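Local coordinates for oxysterol-binding protein homolog 3 (Saccharomyces cerevisiae, PDB 4IC4) that carries sterols and phospholipids in a hydrophobic pocket of its OSBP-related domain and transfers them between membranes, coupled to phosphoinositides, at residues I75-E80 / A303-I308; R31-E36 / D287-P292; F79-L84 / I108-T113; T127-R132 / E310-N315; G314-P317 / R322-P325. All blocks are in the same frame, centred on the assembly; numbering follows the deposited sequence.

Interaction 1 of 5, residues I75-E80 / A303-I308; sequences ISETFE and ANLNEI
Glu77 and Leu305 both start with CG anti to the carbonyl carbon and beside the backbone N (chi1 -67° and -70°), and these torsions bring the two side chains across one another at about a right angle. The methyl CD1 of Leu305 meets the aliphatic part of the glutamate, 3.7 Å from Glu77 CG, and also lies beside the carboxylate, 3.9 Å from Glu77 OE2. The second branch, CD2, reaches the preceding residue, where Leu305 CD2 is 4.3 Å from Ser76 CB. No hydrogen bond crosses this buried contact; the carboxylate's polar partners lie outside the two segments. Arg114 forms a salt bridge with Glu77 OE2 and Thr302 a hydrogen bond with Glu77 OE1, which together would fix the rotation of the carboxylate and help offset its charge. Ser76 OG is bonded to the backbone O of Leu72. Thr78 turns back onto Ile75 O: its OG1 makes a 2.8 Å hydrogen bond to Ile75 O, in the carbonyl plane and on a lone pair, and its backbone N bonds to the same oxygen. Helix 71-76 rests with Ser76 against Leu139 and Phe153, on strands 137-145 and 150-157, while helix 300-305 meets it through Leu305. This is the interior of the OSBP-related domain, where short helices pack against the strands of the lipid-binding beta barrel.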
# COMPACT_ATOMS: atom_id res chain seq x y z
N ILE A 75 -2.07 0.12 -0.48
CA ILE A 75 -1.07 0.75 0.38
C ILE A 75 -1.00 0.08 1.75
O ILE A 75 0.05 0.09 2.40
CB ILE A 75 -1.33 2.26 0.49
CG1 ILE A 75 -1.19 2.88 -0.91
CG2 ILE A 75 -0.34 2.90 1.46
CD1 ILE A 75 -1.49 4.37 -0.96
N SER A 76 -2.10 -0.52 2.19
CA SER A 76 -2.11 -1.23 3.47
C SER A 76 -1.18 -2.43 3.44
O SER A 76 -0.79 -2.94 4.49
CB SER A 76 -3.52 -1.70 3.83
OG SER A 76 -4.36 -0.59 4.10
N GLU A 77 -0.82 -2.89 2.24
CA GLU A 77 0.08 -4.03 2.12
C GLU A 77 1.48 -3.63 2.57
O GLU A 77 2.36 -4.48 2.75
CB GLU A 77 0.10 -4.54 0.67
CG GLU A 77 -1.23 -5.15 0.26
CD GLU A 77 -1.24 -5.70 -1.15
OE1 GLU A 77 -0.58 -6.73 -1.41
OE2 GLU A 77 -1.90 -5.09 -2.01
N THR A 78 1.68 -2.33 2.76
CA THR A 78 2.95 -1.82 3.26
C THR A 78 3.19 -2.46 4.63
O THR A 78 4.33 -2.58 5.08
CB THR A 78 2.89 -0.28 3.44
OG1 THR A 78 2.87 0.35 2.15
CG2 THR A 78 4.09 0.23 4.23
N PHE A 79 2.11 -2.90 5.28
CA PHE A 79 2.19 -3.51 6.60
C PHE A 79 2.11 -5.03 6.67
O PHE A 79 1.95 -5.61 7.74
CB PHE A 79 1.11 -2.88 7.50
CG PHE A 79 1.35 -1.42 7.77
CD1 PHE A 79 2.23 -1.02 8.77
CD2 PHE A 79 0.75 -0.45 6.98
CE1 PHE A 79 2.51 0.32 8.98
CE2 PHE A 79 1.02 0.91 7.18
CZ PHE A 79 1.91 1.29 8.18
N GLU A 80 2.24 -5.69 5.52
CA GLU A 80 2.20 -7.15 5.49
C GLU A 80 3.23 -7.75 6.45
O GLU A 80 2.96 -8.76 7.09
CB GLU A 80 2.49 -7.67 4.07
CG GLU A 80 2.50 -9.19 3.97
CD GLU A 80 2.86 -9.72 2.59
OE1 GLU A 80 3.03 -8.91 1.65
OE2 GLU A 80 2.97 -10.95 2.45
N ALA A 303 -5.12 -11.22 -0.64
CA ALA A 303 -6.39 -11.92 -0.76
C ALA A 303 -7.29 -11.73 0.45
O ALA A 303 -8.51 -11.87 0.35
CB ALA A 303 -6.13 -13.41 -0.99
N ASN A 304 -6.69 -11.42 1.60
CA ASN A 304 -7.44 -11.23 2.82
C ASN A 304 -7.92 -9.80 3.07
O ASN A 304 -8.77 -9.57 3.93
CB ASN A 304 -6.61 -11.70 4.02
CG ASN A 304 -6.49 -13.21 4.06
OD1 ASN A 304 -7.39 -13.92 3.61
ND2 ASN A 304 -5.39 -13.71 4.63
N LEU A 305 -7.39 -8.86 2.30
CA LEU A 305 -7.75 -7.45 2.46
C LEU A 305 -9.23 -7.14 2.32
O LEU A 305 -9.80 -6.38 3.12
CB LEU A 305 -6.97 -6.60 1.45
CG LEU A 305 -5.46 -6.45 1.66
CD1 LEU A 305 -4.84 -5.87 0.40
CD2 LEU A 305 -5.18 -5.56 2.87
N ASN A 306 -9.86 -7.72 1.31
CA ASN A 306 -11.27 -7.43 1.04
C ASN A 306 -12.26 -8.40 1.67
O ASN A 306 -13.43 -8.41 1.29
CB ASN A 306 -11.51 -7.37 -0.47
CG ASN A 306 -12.68 -6.47 -0.84
OD1 ASN A 306 -13.45 -6.77 -1.76
ND2 ASN A 306 -12.80 -5.35 -0.14
N GLU A 307 -11.80 -9.21 2.62
CA GLU A 307 -12.71 -10.15 3.27
C GLU A 307 -13.37 -9.56 4.51
O GLU A 307 -12.74 -8.82 5.28
CB GLU A 307 -11.97 -11.43 3.68
CG GLU A 307 -12.87 -12.42 4.43
CD GLU A 307 -12.18 -13.71 4.84
OE1 GLU A 307 -10.97 -13.68 5.13
OE2 GLU A 307 -12.86 -14.75 4.88
N ILE A 308 -14.65 -9.87 4.68
CA ILE A 308 -15.40 -9.42 5.84
C ILE A 308 -15.45 -10.63 6.77
O ILE A 308 -16.04 -11.66 6.43
CB ILE A 308 -16.84 -9.00 5.47
CG1 ILE A 308 -16.81 -7.75 4.59
CG2 ILE A 308 -17.65 -8.73 6.73
CD1 ILE A 308 -18.17 -7.31 4.09

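Interaction 2 of 5, residues R31-E36 / D287-P292; sequences RNDIPE and DLVSNP
Van der Waals contact between Val289 and the backbone of Asn32 and Asp33 makes up the non-polar part of this meeting of two loops. The methyl CG1 of Val289 touches Asn32 O at 3.9 Å and, at about the same distance, Asp33 CA, so it lies beside the peptide link between the two residues. Asp33 swings its carboxylate over the valine with CG anti to the backbone N (chi1 -173°), which brings Asp33 OD1 to 4.0 Å from Val289 CB; the two side chains cross nearly at right angles. The polar side runs through one water. Water 1 donates to Asn32 O at 2.9 Å, donates weakly to Asp33 OD1, and accepts from the backbone N of Ser290 at 3.0 Å. The hydroxyl of Ser290 stays 4.0 Å from Asp33 OD1. Charged and longer-range polar ties lie to the sides: Arg31 forms a salt bridge with Glu331 and a hydrogen bond with Ala303 O, while Asn304 OD1 accepts from the backbone N of Asn32. Lys295 touches Asp33 and is bonded to Ser290 O. The loop before helix 44-50 lies here against the loop that joins strand 281-284 to helix 300-305. With no direct hydrogen bond across it, the contact between the two segments consists of valine packing and a shared water, a junction in which water supplies the match between backbone polar groups.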
# COMPACT_ATOMS: atom_id res chain seq x y z
N ARG A 31 -9.75 -16.31 4.56
CA ARG A 31 -9.86 -17.08 3.33
C ARG A 31 -8.53 -17.44 2.68
O ARG A 31 -8.40 -18.52 2.11
CB ARG A 31 -10.77 -16.35 2.32
CG ARG A 31 -10.34 -14.95 1.93
CD ARG A 31 -11.44 -14.26 1.14
NE ARG A 31 -10.99 -12.99 0.59
CZ ARG A 31 -11.74 -12.19 -0.17
NH1 ARG A 31 -12.99 -12.52 -0.46
NH2 ARG A 31 -11.22 -11.07 -0.67
N ASN A 32 -7.54 -16.56 2.78
CA ASN A 32 -6.22 -16.81 2.21
C ASN A 32 -6.30 -17.21 0.75
O ASN A 32 -5.44 -17.95 0.25
CB ASN A 32 -5.51 -17.92 3.00
CG ASN A 32 -5.30 -17.56 4.45
OD1 ASN A 32 -4.75 -16.51 4.77
ND2 ASN A 32 -5.74 -18.44 5.35
N ASP A 33 -7.32 -16.71 0.06
CA ASP A 33 -7.51 -17.06 -1.34
C ASP A 33 -8.61 -16.18 -1.93
O ASP A 33 -9.38 -15.55 -1.19
CB ASP A 33 -7.90 -18.54 -1.43
CG ASP A 33 -7.97 -19.06 -2.86
OD1 ASP A 33 -7.10 -18.70 -3.67
OD2 ASP A 33 -8.89 -19.84 -3.16
N ILE A 34 -8.67 -16.13 -3.25
CA ILE A 34 -9.69 -15.36 -3.96
C ILE A 34 -10.08 -16.10 -5.22
O ILE A 34 -9.34 -16.97 -5.69
CB ILE A 34 -9.20 -13.96 -4.41
CG1 ILE A 34 -7.89 -14.10 -5.21
CG2 ILE A 34 -9.06 -13.04 -3.22
CD1 ILE A 34 -7.56 -12.88 -6.04
N PRO A 35 -11.25 -15.78 -5.78
CA PRO A 35 -11.68 -16.45 -7.01
C PRO A 35 -10.72 -16.07 -8.13
O PRO A 35 -10.11 -15.00 -8.11
CB PRO A 35 -13.08 -15.88 -7.24
CG PRO A 35 -13.56 -15.60 -5.85
CD PRO A 35 -12.34 -14.97 -5.21
N GLU A 36 -10.56 -16.95 -9.12
CA GLU A 36 -9.68 -16.65 -10.23
C GLU A 36 -10.20 -15.44 -10.99
O GLU A 36 -11.40 -15.17 -10.97
CB GLU A 36 -9.58 -17.86 -11.17
CG GLU A 36 -8.85 -19.04 -10.58
CD GLU A 36 -8.91 -20.27 -11.47
OE1 GLU A 36 -8.60 -20.16 -12.67
OE2 GLU A 36 -9.28 -21.35 -10.96
N ASP A 287 3.76 -16.25 1.74
CA ASP A 287 3.15 -17.04 0.68
C ASP A 287 2.23 -16.26 -0.24
O ASP A 287 1.67 -15.23 0.13
CB ASP A 287 2.35 -18.20 1.27
CG ASP A 287 3.19 -19.10 2.16
OD1 ASP A 287 4.31 -19.46 1.75
OD2 ASP A 287 2.72 -19.45 3.26
N LEU A 288 2.10 -16.77 -1.46
CA LEU A 288 1.20 -16.20 -2.45
C LEU A 288 0.02 -17.15 -2.43
O LEU A 288 0.11 -18.25 -1.88
CB LEU A 288 1.84 -16.22 -3.84
CG LEU A 288 3.07 -15.33 -4.07
CD1 LEU A 288 3.53 -15.47 -5.51
CD2 LEU A 288 2.72 -13.88 -3.75
N VAL A 289 -1.10 -16.73 -3.00
CA VAL A 289 -2.26 -17.62 -3.07
C VAL A 289 -1.90 -18.75 -4.03
O VAL A 289 -0.93 -18.66 -4.78
CB VAL A 289 -3.51 -16.91 -3.62
CG1 VAL A 289 -3.96 -15.83 -2.64
CG2 VAL A 289 -3.21 -16.29 -4.99
N SER A 290 -2.68 -19.82 -3.99
CA SER A 290 -2.44 -20.95 -4.88
C SER A 290 -2.73 -20.52 -6.32
O SER A 290 -3.64 -19.72 -6.56
CB SER A 290 -3.34 -22.12 -4.49
OG SER A 290 -4.71 -21.77 -4.58
N ASN A 291 -1.95 -21.05 -7.26
CA ASN A 291 -2.12 -20.73 -8.68
C ASN A 291 -2.24 -19.21 -8.86
O ASN A 291 -3.20 -18.72 -9.45
CB ASN A 291 -3.39 -21.41 -9.21
CG ASN A 291 -3.38 -22.90 -8.96
OD1 ASN A 291 -4.34 -23.46 -8.44
ND2 ASN A 291 -2.29 -23.55 -9.34
N PRO A 292 -1.24 -18.46 -8.38
CA PRO A 292 -1.21 -17.00 -8.46
C PRO A 292 -1.34 -16.37 -9.85
O PRO A 292 -1.82 -15.25 -9.97
CB PRO A 292 0.12 -16.64 -7.79
CG PRO A 292 0.97 -17.84 -8.10
CD PRO A 292 0.03 -18.98 -7.82
O HOH W 1 -4.74 -19.74 -1.87

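Interaction 3 of 5, residues F79-L84 / I108-T113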
# COMPACT_ATOMS: atom_id res chain seq x y z
N PHE A 79 2.11 -2.90 5.28
CA PHE A 79 2.19 -3.51 6.60
C PHE A 79 2.11 -5.03 6.67
O PHE A 79 1.95 -5.61 7.74
CB PHE A 79 1.11 -2.88 7.50
CG PHE A 79 1.35 -1.42 7.77
CD1 PHE A 79 2.23 -1.02 8.77
CD2 PHE A 79 0.75 -0.45 6.98
CE1 PHE A 79 2.51 0.32 8.98
CE2 PHE A 79 1.02 0.91 7.18
CZ PHE A 79 1.91 1.29 8.18
N GLU A 80 2.24 -5.69 5.52
CA GLU A 80 2.20 -7.15 5.49
C GLU A 80 3.23 -7.75 6.45
O GLU A 80 2.96 -8.76 7.09
CB GLU A 80 2.49 -7.67 4.07
CG GLU A 80 2.50 -9.19 3.97
CD GLU A 80 2.86 -9.72 2.59
OE1 GLU A 80 3.03 -8.91 1.65
OE2 GLU A 80 2.97 -10.95 2.45
N TYR A 81 4.40 -7.12 6.54
CA TYR A 81 5.46 -7.63 7.41
C TYR A 81 5.69 -6.74 8.63
O TYR A 81 6.83 -6.50 9.05
CB TYR A 81 6.76 -7.77 6.60
CG TYR A 81 6.62 -8.70 5.41
CD1 TYR A 81 6.69 -10.09 5.55
CD2 TYR A 81 6.37 -8.19 4.13
CE1 TYR A 81 6.52 -10.94 4.45
CE2 TYR A 81 6.20 -9.03 3.03
CZ TYR A 81 6.27 -10.40 3.20
OH TYR A 81 6.10 -11.22 2.10
N ALA A 82 4.58 -6.27 9.19
CA ALA A 82 4.60 -5.43 10.38
C ALA A 82 5.40 -6.02 11.54
O ALA A 82 5.96 -5.27 12.35
CB ALA A 82 3.17 -5.15 10.84
N PRO A 83 5.46 -7.36 11.67
CA PRO A 83 6.24 -7.93 12.78
C PRO A 83 7.70 -7.46 12.78
O PRO A 83 8.37 -7.53 13.81
CB PRO A 83 6.09 -9.43 12.58
CG PRO A 83 4.69 -9.53 12.04
CD PRO A 83 4.63 -8.41 11.03
N LEU A 84 8.19 -7.00 11.63
CA LEU A 84 9.56 -6.50 11.55
C LEU A 84 9.70 -5.26 12.43
O LEU A 84 10.75 -5.03 13.04
CB LEU A 84 9.92 -6.14 10.11
CG LEU A 84 10.20 -7.30 9.15
CD1 LEU A 84 10.31 -6.77 7.73
CD2 LEU A 84 11.50 -7.99 9.56
N ILE A 108 5.40 -7.65 -3.12
CA ILE A 108 4.09 -8.02 -3.66
C ILE A 108 4.12 -8.09 -5.18
O ILE A 108 3.19 -8.61 -5.80
CB ILE A 108 2.96 -7.04 -3.22
CG1 ILE A 108 3.22 -5.63 -3.76
CG2 ILE A 108 2.85 -7.04 -1.70
CD1 ILE A 108 2.06 -4.68 -3.52
N TYR A 109 5.19 -7.57 -5.78
CA TYR A 109 5.31 -7.58 -7.23
C TYR A 109 6.25 -8.68 -7.73
O TYR A 109 6.64 -8.68 -8.89
CB TYR A 109 5.82 -6.22 -7.72
CG TYR A 109 4.89 -5.08 -7.36
CD1 TYR A 109 3.61 -5.03 -7.88
CD2 TYR A 109 5.29 -4.09 -6.46
CE1 TYR A 109 2.73 -4.01 -7.53
CE2 TYR A 109 4.41 -3.06 -6.09
CZ TYR A 109 3.13 -3.03 -6.64
OH TYR A 109 2.24 -2.05 -6.28
N ARG A 110 6.59 -9.62 -6.85
CA ARG A 110 7.49 -10.69 -7.27
C ARG A 110 6.89 -11.53 -8.38
O ARG A 110 7.60 -11.96 -9.30
CB ARG A 110 7.92 -11.56 -6.07
CG ARG A 110 6.83 -12.26 -5.27
CD ARG A 110 7.52 -12.86 -4.05
NE ARG A 110 6.70 -13.67 -3.15
CZ ARG A 110 5.83 -13.19 -2.26
NH1 ARG A 110 5.64 -11.88 -2.15
NH2 ARG A 110 5.21 -14.02 -1.43
N ASP A 111 5.58 -11.79 -8.31
CA ASP A 111 4.92 -12.52 -9.38
C ASP A 111 4.49 -11.42 -10.34
O ASP A 111 3.62 -10.60 -10.02
CB ASP A 111 3.68 -13.27 -8.88
CG ASP A 111 3.04 -14.11 -9.97
OD1 ASP A 111 2.94 -13.62 -11.11
OD2 ASP A 111 2.63 -15.26 -9.68
N LYS A 112 5.12 -11.39 -11.51
CA LYS A 112 4.84 -10.38 -12.52
C LYS A 112 3.36 -10.19 -12.85
O LYS A 112 2.96 -9.14 -13.35
CB LYS A 112 5.61 -10.70 -13.80
CG LYS A 112 7.12 -10.59 -13.64
CD LYS A 112 7.86 -10.96 -14.91
CE LYS A 112 9.36 -10.82 -14.73
NZ LYS A 112 10.12 -11.24 -15.94
N THR A 113 2.55 -11.20 -12.56
CA THR A 113 1.12 -11.11 -12.83
C THR A 113 0.51 -9.90 -12.13
O THR A 113 -0.39 -9.24 -12.66
CB THR A 113 0.38 -12.39 -12.38
OG1 THR A 113 1.00 -13.54 -12.97
CG2 THR A 113 -1.09 -12.34 -12.79
O HOH W 2 4.90 -10.15 0.09
O HOH W 3 3.67 -13.10 0.84
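Glu80 brings its carboxylate up against Ile108, with OE1 3.8 Å from Ile108 CG2, and lays its CG over the rim of one face of the Tyr81 ring. An extended chain carries it there, CG being anti to the backbone N at chi1 178°. Two waters join these residues to Arg110. Water 2 donates to Glu80 OE1 and accepts from Arg110 NH1 at 2.9 Å, and is also hydrogen-bonded to Tyr81 OH at 2.6 Å. Water 3, at the edge of the guanidinium and in its plane, accepts from Arg110 NH2 and lies 2.8 Å from Glu80 OE2. The opposite charges do not touch, Glu80 OE2 and Arg110 NH1 being 5.4 Å apart, and the waters span the interval. Phe79 to Ala82 form a type I beta turn leading toward helix 83-88, and the facing loop joins helix 94-104 to strand 118-120. Tyr81 OH bonds to Gly286 N and Arg110 NH1 to Ser107 O. Asp111 OD1 closes an Asx turn, accepting from Thr113 N at 2.8 Å.

Interaction 4 of 5, residues T127-R132 / E310-N315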
# COMPACT_ATOMS: atom_id res chain seq x y z
N THR A 127 -13.01 4.77 3.12
CA THR A 127 -12.10 4.39 4.18
C THR A 127 -11.75 2.91 4.09
O THR A 127 -12.37 2.16 3.34
CB THR A 127 -12.73 4.63 5.57
OG1 THR A 127 -13.98 3.93 5.65
CG2 THR A 127 -12.96 6.11 5.81
N PHE A 128 -10.73 2.52 4.82
CA PHE A 128 -10.37 1.11 4.89
C PHE A 128 -9.70 0.86 6.21
O PHE A 128 -8.66 1.44 6.52
CB PHE A 128 -9.43 0.68 3.76
CG PHE A 128 -8.99 -0.75 3.87
CD1 PHE A 128 -9.93 -1.79 3.79
CD2 PHE A 128 -7.66 -1.07 4.11
CE1 PHE A 128 -9.54 -3.12 3.94
CE2 PHE A 128 -7.26 -2.40 4.26
CZ PHE A 128 -8.20 -3.43 4.17
N GLU A 129 -10.31 0.01 7.02
CA GLU A 129 -9.74 -0.34 8.30
C GLU A 129 -9.14 -1.73 8.17
O GLU A 129 -9.57 -2.53 7.33
CB GLU A 129 -10.80 -0.38 9.40
CG GLU A 129 -11.83 -1.50 9.24
CD GLU A 129 -12.56 -1.83 10.53
OE1 GLU A 129 -12.53 -3.00 10.95
OE2 GLU A 129 -13.19 -0.92 11.12
N LEU A 130 -8.14 -2.02 8.99
CA LEU A 130 -7.51 -3.33 8.98
C LEU A 130 -7.01 -3.64 10.37
O LEU A 130 -6.03 -3.07 10.85
CB LEU A 130 -6.36 -3.39 7.98
CG LEU A 130 -5.65 -4.75 7.92
CD1 LEU A 130 -6.62 -5.83 7.47
CD2 LEU A 130 -4.46 -4.66 6.97
N ILE A 131 -7.70 -4.56 11.04
CA ILE A 131 -7.33 -4.99 12.37
C ILE A 131 -6.70 -6.37 12.25
O ILE A 131 -7.34 -7.32 11.79
CB ILE A 131 -8.57 -5.10 13.29
CG1 ILE A 131 -9.21 -3.72 13.47
CG2 ILE A 131 -8.16 -5.69 14.63
CD1 ILE A 131 -10.53 -3.76 14.22
N ARG A 132 -5.44 -6.48 12.65
CA ARG A 132 -4.74 -7.77 12.60
C ARG A 132 -4.23 -8.11 13.99
O ARG A 132 -3.08 -7.84 14.33
CB ARG A 132 -3.58 -7.72 11.59
CG ARG A 132 -4.02 -7.62 10.14
CD ARG A 132 -4.78 -8.85 9.67
NE ARG A 132 -3.98 -10.07 9.81
CZ ARG A 132 -3.69 -10.90 8.82
NH1 ARG A 132 -4.13 -10.66 7.59
NH2 ARG A 132 -2.95 -11.98 9.05
N GLU A 310 -15.61 -11.96 11.17
CA GLU A 310 -16.32 -11.62 12.40
C GLU A 310 -15.76 -10.33 13.01
O GLU A 310 -16.40 -9.69 13.84
CB GLU A 310 -16.21 -12.76 13.41
CG GLU A 310 -14.77 -13.09 13.78
CD GLU A 310 -14.65 -14.38 14.56
OE1 GLU A 310 -15.15 -14.44 15.71
OE2 GLU A 310 -14.06 -15.34 14.02
N ILE A 311 -14.55 -9.96 12.60
CA ILE A 311 -13.94 -8.74 13.13
C ILE A 311 -14.67 -7.52 12.60
O ILE A 311 -14.96 -6.58 13.33
CB ILE A 311 -12.46 -8.64 12.73
CG1 ILE A 311 -11.65 -9.74 13.42
CG2 ILE A 311 -11.91 -7.26 13.11
CD1 ILE A 311 -10.20 -9.76 13.03
N GLU A 312 -14.99 -7.55 11.31
CA GLU A 312 -15.66 -6.43 10.65
C GLU A 312 -17.18 -6.48 10.60
O GLU A 312 -17.83 -5.43 10.54
CB GLU A 312 -15.15 -6.30 9.20
CG GLU A 312 -13.66 -6.02 9.03
CD GLU A 312 -12.79 -7.26 9.14
OE1 GLU A 312 -13.32 -8.39 9.02
OE2 GLU A 312 -11.57 -7.12 9.33
N LYS A 313 -17.75 -7.68 10.61
CA LYS A 313 -19.20 -7.84 10.50
C LYS A 313 -20.02 -6.96 11.44
O LYS A 313 -19.95 -7.11 12.66
CB LYS A 313 -19.61 -9.31 10.71
CG LYS A 313 -21.11 -9.55 10.52
CD LYS A 313 -21.50 -10.99 10.84
CE LYS A 313 -23.01 -11.18 10.73
NZ LYS A 313 -23.43 -12.55 11.14
N GLY A 314 -20.78 -6.05 10.84
CA GLY A 314 -21.64 -5.15 11.58
C GLY A 314 -20.94 -4.00 12.29
O GLY A 314 -21.59 -3.22 12.98
N ASN A 315 -19.63 -3.89 12.10
CA ASN A 315 -18.83 -2.86 12.76
C ASN A 315 -18.30 -1.77 11.83
O ASN A 315 -17.75 -0.78 12.30
CB ASN A 315 -17.63 -3.50 13.47
CG ASN A 315 -18.04 -4.52 14.51
OD1 ASN A 315 -17.38 -5.54 14.68
ND2 ASN A 315 -19.13 -4.24 15.21
O HOH W 4 -10.45 -4.75 10.09
O HOH W 5 -9.40 -8.38 10.35
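Glu312 OE2 is gripped by two waters, each 2.7 Å away, that tie it to the strand 127-132. Water 4 donates to this oxygen and to Glu129 OE1, and accepts from Ile131 N at 2.9 Å. Water 5 lies between Glu312 OE2 and Ile131 O. The backbone N and O of one residue are thus both met through water by a single carboxylate oxygen. The first torsion (chi1 -61°) puts Glu312 CG 3.8 Å from Glu129 OE1, and the bend at chi2 (81°) turns the carboxylate to the waters. The two carboxylates are like-charged neighbours, OE1 of Glu129 and OE2 of Glu312 being 4.5 Å apart with their planes turned 67° against each other. Water 4 sits between them, and Glu129 OE2 has a salt bridge to Arg385 and a hydrogen bond from Tyr381, which probably offset the repulsion; Glu312 OE1 is bonded to Thr309 OG1. Beside this polar patch the isoleucines pack obliquely: Ile311 CG2 rests 3.9 Å from Ile131 CD1 and nearly as close to Ile131 CB. Trp382 and Arg385 of helix 381-386 border Ile131. Strand 127-132 pairs with strand 137-145 on one side; its other edge is met by waters, by Asp320 at Glu129 N and by backbone bonds between Thr127 and both Thr319 and Ser321: an edge strand of the barrel covered by the loop after helix 300-305.

Interaction 5 of 5, residues G314-P317 / R322-P325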
# COMPACT_ATOMS: atom_id res chain seq x y z
N GLY A 314 -20.78 -6.05 10.84
CA GLY A 314 -21.64 -5.15 11.58
C GLY A 314 -20.94 -4.00 12.29
O GLY A 314 -21.59 -3.22 12.98
N ASN A 315 -19.63 -3.89 12.10
CA ASN A 315 -18.83 -2.86 12.76
C ASN A 315 -18.30 -1.77 11.83
O ASN A 315 -17.75 -0.78 12.30
CB ASN A 315 -17.63 -3.50 13.47
CG ASN A 315 -18.04 -4.52 14.51
OD1 ASN A 315 -17.38 -5.54 14.68
ND2 ASN A 315 -19.13 -4.24 15.21
N LEU A 316 -18.44 -1.97 10.53
CA LEU A 316 -17.91 -1.01 9.58
C LEU A 316 -18.79 0.19 9.28
O LEU A 316 -20.01 0.12 9.36
CB LEU A 316 -17.63 -1.70 8.24
CG LEU A 316 -16.68 -2.90 8.20
CD1 LEU A 316 -16.72 -3.51 6.81
CD2 LEU A 316 -15.26 -2.45 8.56
N PRO A 317 -18.16 1.33 8.96
CA PRO A 317 -18.90 2.54 8.62
C PRO A 317 -19.35 2.28 7.18
O PRO A 317 -18.85 1.37 6.53
CB PRO A 317 -17.84 3.63 8.71
CG PRO A 317 -16.61 2.91 8.25
CD PRO A 317 -16.71 1.60 9.00
N ARG A 322 -14.45 -2.59 1.74
CA ARG A 322 -15.06 -3.92 1.70
C ARG A 322 -16.54 -3.85 1.33
O ARG A 322 -17.14 -4.87 0.99
CB ARG A 322 -14.94 -4.62 3.05
CG ARG A 322 -13.53 -4.89 3.51
CD ARG A 322 -13.56 -5.61 4.85
NE ARG A 322 -12.23 -5.83 5.41
CZ ARG A 322 -11.50 -4.89 6.02
NH1 ARG A 322 -11.97 -3.66 6.16
NH2 ARG A 322 -10.31 -5.20 6.51
N LEU A 323 -17.12 -2.66 1.40
CA LEU A 323 -18.54 -2.50 1.09
C LEU A 323 -18.79 -1.99 -0.32
O LEU A 323 -19.94 -1.81 -0.72
CB LEU A 323 -19.19 -1.57 2.13
CG LEU A 323 -19.06 -2.06 3.58
CD1 LEU A 323 -19.76 -1.09 4.52
CD2 LEU A 323 -19.64 -3.46 3.72
N ARG A 324 -17.73 -1.76 -1.09
CA ARG A 324 -17.90 -1.28 -2.46
C ARG A 324 -18.47 -2.38 -3.34
O ARG A 324 -17.91 -3.48 -3.44
CB ARG A 324 -16.58 -0.77 -3.04
CG ARG A 324 -16.29 0.65 -2.59
CD ARG A 324 -15.14 1.28 -3.32
NE ARG A 324 -15.30 1.32 -4.77
CZ ARG A 324 -14.58 2.11 -5.56
NH1 ARG A 324 -13.68 2.92 -5.03
NH2 ARG A 324 -14.74 2.07 -6.88
N PRO A 325 -19.59 -2.09 -4.02
CA PRO A 325 -20.24 -3.08 -4.89
C PRO A 325 -19.50 -3.43 -6.17
O PRO A 325 -19.59 -4.57 -6.63
CB PRO A 325 -21.60 -2.45 -5.16
CG PRO A 325 -21.31 -0.99 -5.14
CD PRO A 325 -20.38 -0.86 -3.94
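Leu316 and Leu323 meet where the loop between helices 300-305 and 325-331 of the OSBP-related domain folds back on itself, just as a 3-10 turn runs into the N-cap of the second helix. The methyl CD1 of Leu316 faces Leu323 CG at 4.2 Å. Leu323, with CG beside the backbone N (chi1 -58°) and an extended end, sends its own CD1 to the neighbouring backbone, 3.3 Å from Pro317 O. The other branch of Leu316 turns to Arg322, the residue before Leu323: CD2 lies 4.2 Å from Arg322 NH1, obliquely to the guanidinium. No hydrogen bond crosses; the two segments are joined by packing. Pro317 is flanked by Thr127, Tyr381 and Trp390. Arg322 is itself held from several sides. Its NH1 forms a salt bridge with Asp320, inside the same loop, and its NE a weak hydrogen bond with Glu307 O, while a long, weak ion pair joins NH2 to Glu312. These ties would hold the guanidinium beside Leu316, which itself rests on Glu129. The same glutamate, on strand 127-132, also receives the arginine through its backbone, Arg322 NH2 being hydrogen-bonded to Glu129 O.

Interaction 1 is the buried contact, its centre about 8 Å from that of the chain, and purely packing across its segments; the centres of interactions 2, 4 and 5 lie about 17 to 19 Å out, with interaction 3 between. Helix 300-305 joins the first two, since Ala303 and Asn304 hold Arg31 and Asn32. Interactions 1 and 3 share Phe79 and Glu80, and Leu288 of interaction 2 packs on Arg110 of interaction 3. Phe128 of interaction 4 reaches Ser76, while interactions 4 and 5 share Gly314 and Asn315. Waters mediate interactions 2, 3 and 4, whereas interaction 5, also peripheral, is packing of leucines against each other, a proline carbonyl and an arginine.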